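PDB 3H3H: SnoaL-like domain-containing protein, which is of unknown function but adopts the SnoaL-like fold of the NTF2 clan, whose cone-shaped domains commonly enclose a pocket for small molecules. Local coordinates for residues B[24-27]-B[28-32]. Numbering follows the deposited sequence.
Sequences HDLD and AILSH
Ala28 meets Asp25 at the start of the short helix 26-30, where Asp25 is the N-cap. Asp25 OD1 accepts a hydrogen bond from Ala28 N at 3.1 Å, and the N-H comes from above the carboxylate, 67° out of its plane. With CG anti to the backbone N (chi1 -173°), the carboxylate swings forward over the first turn, and Asp25 CG lies 3.5 Å from Ala28 CB. The negative charge at this end would be expected to suit the helix dipole. Ile29 closes the first helical turn with a nearly straight bond from its N to Asp25 O (2.9 Å). Its side chain folds back along the same carbonyl, and its CD1 comes to 4.1 Å from CD1 of Leu26. That side chain lies about 7 Å from a bound unidentified ligand, near but not touching, consistent with the pocket common in this clan. Leu30 N binds Leu26 O, while the two leucine side chains cross at an oblique angle, Leu30 CD1 lying 3.9 Å from Leu26 CG. Ser31 N makes a weak bond to Asp27 O, and Ser31 OG, set by chi1 of 74° between its backbone N and carbonyl carbon, turns back to bond Ala28 O at 2.6 Å. His24, with positive phi, is the first residue to leave the helical conformation after helix 7-22, in a Schellman motif, and the chain passes to helix 26-30 through a short turn around His24 and Asp25. Ala28 and Ile29 pack on Ala20 of helix 7-22, Leu26 and Ile29 on Trp65 of helix 58-71, and the His32 backbone pairs with Val113 of strand 113-121.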
ATOM      1  N   HIS B  24      12.825 -17.539   8.441  1.00 12.61           N
ATOM      2  CA  HIS B  24      12.082 -17.767   9.694  1.00 14.63           C
ATOM      3  C   HIS B  24      12.849 -17.258  10.933  1.00 12.51           C
ATOM      4  O   HIS B  24      12.943 -17.944  11.997  1.00 12.84           O
ATOM      5  CB  HIS B  24      11.749 -19.234   9.850  1.00 12.69           C
ATOM      6  CG  HIS B  24      11.122 -19.857   8.649  1.00 13.04           C
ATOM      7  ND1 HIS B  24      11.470 -21.119   8.226  1.00 22.80           N
ATOM      8  CD2 HIS B  24      10.199 -19.403   7.762  1.00 14.45           C
ATOM      9  CE1 HIS B  24      10.792 -21.416   7.130  1.00 19.29           C
ATOM     10  NE2 HIS B  24       9.991 -20.407   6.851  1.00 17.22           N
ATOM     11  N   ASP B  25      13.445 -16.073  10.753  1.00 12.84           N
ATOM     12  CA  ASP B  25      14.371 -15.487  11.683  1.00 11.80           C
ATOM     13  C   ASP B  25      13.662 -14.261  12.237  1.00 12.24           C
ATOM     14  O   ASP B  25      13.719 -13.179  11.688  1.00 11.57           O
ATOM     15  CB  ASP B  25      15.653 -15.095  10.974  1.00 12.46           C
ATOM     16  CG  ASP B  25      16.736 -14.619  11.895  1.00 15.41           C
ATOM     17  OD1 ASP B  25      16.427 -14.157  13.005  1.00 14.95           O
ATOM     18  OD2 ASP B  25      17.885 -14.615  11.436  1.00 14.99           O
ATOM     19  N   LEU B  26      12.954 -14.464  13.326  1.00 10.81           N
ATOM     20  CA  LEU B  26      12.160 -13.411  13.879  1.00 13.86           C
ATOM     21  C   LEU B  26      13.015 -12.218  14.340  1.00 12.82           C
ATOM     22  O   LEU B  26      12.622 -11.064  14.222  1.00 12.16           O
ATOM     23  CB  LEU B  26      11.209 -13.921  14.946  1.00 13.85           C
ATOM     24  CG  LEU B  26      10.233 -12.886  15.483  1.00 12.28           C
ATOM     25  CD1 LEU B  26       9.371 -12.234  14.360  1.00 14.74           C
ATOM     26  CD2 LEU B  26       9.297 -13.549  16.484  1.00 15.68           C
ATOM     27  N   ASP B  27      14.180 -12.487  14.932  1.00 10.57           N
ATOM     28  CA  ASP B  27      15.038 -11.358  15.274  1.00 10.76           C
ATOM     29  C   ASP B  27      15.357 -10.534  14.030  1.00 11.72           C
ATOM     30  O   ASP B  27      15.337  -9.319  14.096  1.00 12.26           O
ATOM     31  CB  ASP B  27      16.326 -11.867  15.914  1.00 10.33           C
ATOM     32  CG  ASP B  27      17.226 -10.760  16.368  1.00 11.43           C
ATOM     33  OD1 ASP B  27      16.839 -10.126  17.390  1.00 13.01           O
ATOM     34  OD2 ASP B  27      18.284 -10.542  15.741  1.00 13.05           O
ATOM     35  N   ALA B  28      15.652 -11.188  12.911  1.00 11.55           N
ATOM     36  CA  ALA B  28      15.978 -10.439  11.706  1.00 10.57           C
ATOM     37  C   ALA B  28      14.776  -9.638  11.211  1.00 11.67           C
ATOM     38  O   ALA B  28      14.887  -8.479  10.787  1.00 11.44           O
ATOM     39  CB  ALA B  28      16.474 -11.401  10.602  1.00  9.78           C
ATOM     40  N   ILE B  29      13.636 -10.278  11.215  1.00 11.37           N
ATOM     41  CA  ILE B  29      12.395  -9.599  10.795  1.00 10.52           C
ATOM     42  C   ILE B  29      12.181  -8.327  11.618  1.00 12.93           C
ATOM     43  O   ILE B  29      12.018  -7.235  11.038  1.00 11.41           O
ATOM     44  CB  ILE B  29      11.182 -10.514  10.953  1.00 13.80           C
ATOM     45  CG1 ILE B  29      11.266 -11.715   9.982  1.00 10.13           C
ATOM     46  CG2 ILE B  29       9.871  -9.743  10.720  1.00 15.25           C
ATOM     47  CD1 ILE B  29      10.364 -12.861  10.467  1.00 10.86           C
ATOM     48  N   LEU B  30      12.235  -8.469  12.942  1.00 11.93           N
ATOM     49  CA  LEU B  30      11.906  -7.393  13.891  1.00 10.83           C
ATOM     50  C   LEU B  30      12.940  -6.285  13.837  1.00 12.96           C
ATOM     51  O   LEU B  30      12.638  -5.168  14.248  1.00 12.07           O
ATOM     52  CB  LEU B  30      11.698  -7.924  15.296  1.00 13.00           C
ATOM     53  CG  LEU B  30      10.369  -8.645  15.513  1.00 15.99           C
ATOM     54  CD1 LEU B  30      10.261  -9.276  16.849  1.00 18.58           C
ATOM     55  CD2 LEU B  30       9.173  -7.688  15.347  1.00 18.16           C
ATOM     56  N   SER B  31      14.154  -6.590  13.366  1.00 11.84           N
ATOM     57  CA  SER B  31      15.222  -5.607  13.289  1.00 14.13           C
ATOM     58  C   SER B  31      14.824  -4.468  12.357  1.00 11.37           C
ATOM     59  O   SER B  31      15.350  -3.391  12.484  1.00 13.22           O
ATOM     60  CB  SER B  31      16.546  -6.213  12.813  1.00 13.87           C
ATOM     61  OG  SER B  31      16.525  -6.507  11.426  1.00 13.31           O
ATOM     62  N   HIS B  32      13.865  -4.702  11.469  1.00 13.18           N
ATOM     63  CA  HIS B  32      13.493  -3.728  10.517  1.00 13.74           C
ATOM     64  C   HIS B  32      12.451  -2.746  11.058  1.00 15.42           C
ATOM     65  O   HIS B  32      12.102  -1.832  10.353  1.00 15.40           O
ATOM     66  CB  HIS B  32      12.905  -4.398   9.289  1.00 15.84           C
ATOM     67  CG  HIS B  32      13.941  -5.179   8.550  1.00 15.57           C
ATOM     68  ND1 HIS B  32      14.960  -4.562   7.843  1.00 15.05           N
ATOM     69  CD2 HIS B  32      14.228  -6.505   8.562  1.00 20.33           C
ATOM     70  CE1 HIS B  32      15.773  -5.495   7.370  1.00 17.87           C
ATOM     71  NE2 HIS B  32      15.365  -6.677   7.804  1.00 16.66           N
TER